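Local structure of NEDD8-conjugating enzyme UBC12 (Saccharomyces cerevisiae, 3O2U) at residues 30-34 with 62-66. The protein accepts the ubiquitin-like protein Rub1 (NEDD8) from its E1 enzyme as a thioester and transfers it to target proteins, chiefly the cullin Cdc53. Sequence-based numbering, arbitrary orientation.
Sequences ARIRL and QSPKL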
loop_
_atom_site.group_PDB
_atom_site.type_symbol
_atom_site.label_atom_id
_atom_site.label_comp_id
_atom_site.label_asym_id
_atom_site.label_seq_id
_atom_site.Cartn_x
_atom_site.Cartn_y
_atom_site.Cartn_z
ATOM N N ALA A 30 -15.974 -7.360 -4.080
ATOM C CA ALA A 30 -14.655 -6.810 -3.772
ATOM C C ALA A 30 -13.613 -7.912 -3.560
ATOM O O ALA A 30 -12.479 -7.817 -4.043
ATOM C CB ALA A 30 -14.720 -5.894 -2.546
ATOM N N ARG A 31 -13.995 -8.964 -2.846
ATOM C CA ARG A 31 -13.048 -10.051 -2.565
ATOM C C ARG A 31 -12.749 -10.923 -3.770
ATOM O O ARG A 31 -11.614 -11.371 -3.948
ATOM C CB ARG A 31 -13.514 -10.883 -1.354
ATOM C CG ARG A 31 -13.473 -10.029 -0.107
ATOM C CD ARG A 31 -13.926 -10.691 1.179
ATOM N NE ARG A 31 -14.015 -9.651 2.204
ATOM C CZ ARG A 31 -13.918 -9.855 3.515
ATOM N NH1 ARG A 31 -13.724 -11.078 3.990
ATOM N NH2 ARG A 31 -14.025 -8.826 4.348
ATOM N N ILE A 32 -13.761 -11.185 -4.591
ATOM C CA ILE A 32 -13.552 -11.900 -5.852
ATOM C C ILE A 32 -12.591 -11.147 -6.766
ATOM O O ILE A 32 -11.742 -11.746 -7.413
ATOM C CB ILE A 32 -14.874 -12.096 -6.630
ATOM C CG1 ILE A 32 -15.791 -13.068 -5.882
ATOM C CG2 ILE A 32 -14.590 -12.606 -8.047
ATOM C CD1 ILE A 32 -17.071 -13.371 -6.619
ATOM N N ARG A 33 -12.739 -9.830 -6.832
ATOM C CA ARG A 33 -11.854 -9.004 -7.655
ATOM C C ARG A 33 -10.419 -8.968 -7.095
ATOM O O ARG A 33 -9.448 -9.072 -7.838
ATOM C CB ARG A 33 -12.428 -7.589 -7.779
ATOM C CG ARG A 33 -11.443 -6.570 -8.375
ATOM C CD ARG A 33 -11.154 -6.805 -9.885
ATOM N NE ARG A 33 -9.891 -6.121 -10.174
ATOM C CZ ARG A 33 -9.783 -4.864 -10.582
ATOM N NH1 ARG A 33 -10.873 -4.162 -10.886
ATOM N NH2 ARG A 33 -8.571 -4.330 -10.737
ATOM N N LEU A 34 -10.270 -8.851 -5.783
ATOM C CA LEU A 34 -8.936 -8.929 -5.199
ATOM C C LEU A 34 -8.284 -10.312 -5.429
ATOM O O LEU A 34 -7.090 -10.394 -5.722
ATOM C CB LEU A 34 -8.966 -8.572 -3.707
ATOM C CG LEU A 34 -7.613 -8.678 -2.992
ATOM C CD1 LEU A 34 -6.524 -7.870 -3.685
ATOM C CD2 LEU A 34 -7.736 -8.264 -1.521
ATOM N N GLN A 62 -13.467 -8.850 8.803
ATOM C CA GLN A 62 -12.033 -9.040 8.622
ATOM C C GLN A 62 -11.610 -8.562 7.232
ATOM O O GLN A 62 -11.644 -9.326 6.275
ATOM C CB GLN A 62 -11.673 -10.517 8.804
ATOM C CG GLN A 62 -10.184 -10.784 9.016
ATOM C CD GLN A 62 -9.757 -10.667 10.473
ATOM O OE1 GLN A 62 -10.389 -11.239 11.366
ATOM N NE2 GLN A 62 -8.672 -9.932 10.718
ATOM N N SER A 63 -11.221 -7.298 7.119
ATOM C CA SER A 63 -10.823 -6.755 5.828
ATOM C C SER A 63 -9.570 -7.468 5.311
ATOM O O SER A 63 -8.665 -7.766 6.083
ATOM C CB SER A 63 -10.593 -5.251 5.947
ATOM O OG SER A 63 -9.711 -4.971 7.028
ATOM N N PRO A 64 -9.540 -7.795 4.008
ATOM C CA PRO A 64 -8.320 -8.402 3.471
ATOM C C PRO A 64 -7.156 -7.446 3.685
ATOM O O PRO A 64 -7.330 -6.219 3.638
ATOM C CB PRO A 64 -8.632 -8.554 1.977
ATOM C CG PRO A 64 -10.154 -8.603 1.910
ATOM C CD PRO A 64 -10.588 -7.646 2.980
ATOM N N LYS A 65 -5.975 -7.996 3.911
ATOM C CA LYS A 65 -4.806 -7.164 4.171
ATOM C C LYS A 65 -3.556 -7.853 3.638
ATOM O O LYS A 65 -3.377 -9.069 3.814
ATOM C CB LYS A 65 -4.683 -6.874 5.668
ATOM C CG LYS A 65 -3.520 -5.965 6.035
ATOM C CD LYS A 65 -3.319 -5.950 7.548
ATOM C CE LYS A 65 -4.533 -5.349 8.243
ATOM N NZ LYS A 65 -4.272 -3.912 8.498
ATOM N N LEU A 66 -2.725 -7.087 2.937
ATOM C CA LEU A 66 -1.498 -7.622 2.343
ATOM C C LEU A 66 -0.324 -6.824 2.877
ATOM O O LEU A 66 -0.467 -5.639 3.182
ATOM C CB LEU A 66 -1.519 -7.475 0.813
ATOM C CG LEU A 66 -2.805 -7.866 0.080
ATOM C CD1 LEU A 66 -2.708 -7.509 -1.408
ATOM C CD2 LEU A 66 -3.119 -9.347 0.261
#
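R31 reaches from helix 29-39 across the ring of P64 to the backbone of Q62, a worked example of how one long side chain can serve both apolar packing and polar bonds at its tip. Its CB points neither at 62-66 nor away from it; with CG anti to the carbonyl carbon (chi1 -66°) and the chain extended from CG to NE, the tip comes nearer. CG passes the proline first, 4.1 Å from P64 CG. Next comes NE, 4.0 Å from that same P64 CG, while engaged in a salt bridge with E90. At CZ the guanidinium lies with one face over P64 CD, which sits 3.6 Å from its plane and offset toward the rim; the two side chains cross at about a right angle. NH1 bonds to the carbonyls of S57 and D59, and Q62 O lies 3.1 Å from NH2, oblique to the guanidinium plane. A leucine here would probably leave E90 without this positive partner and the S57 and D59 carbonyls without the NH1 donor. One turn on, L34 turns CD2 against P64 CB at 3.6 Å, and its CD1 meets L66 CD1 more loosely, at 4.5 Å. Such packing of helix 29-39 against the loop that leads into strand 65-70 and the first residues of that strand belongs to the UBC fold of E2 conjugating enzymes, here away from the predicted catalytic cysteine.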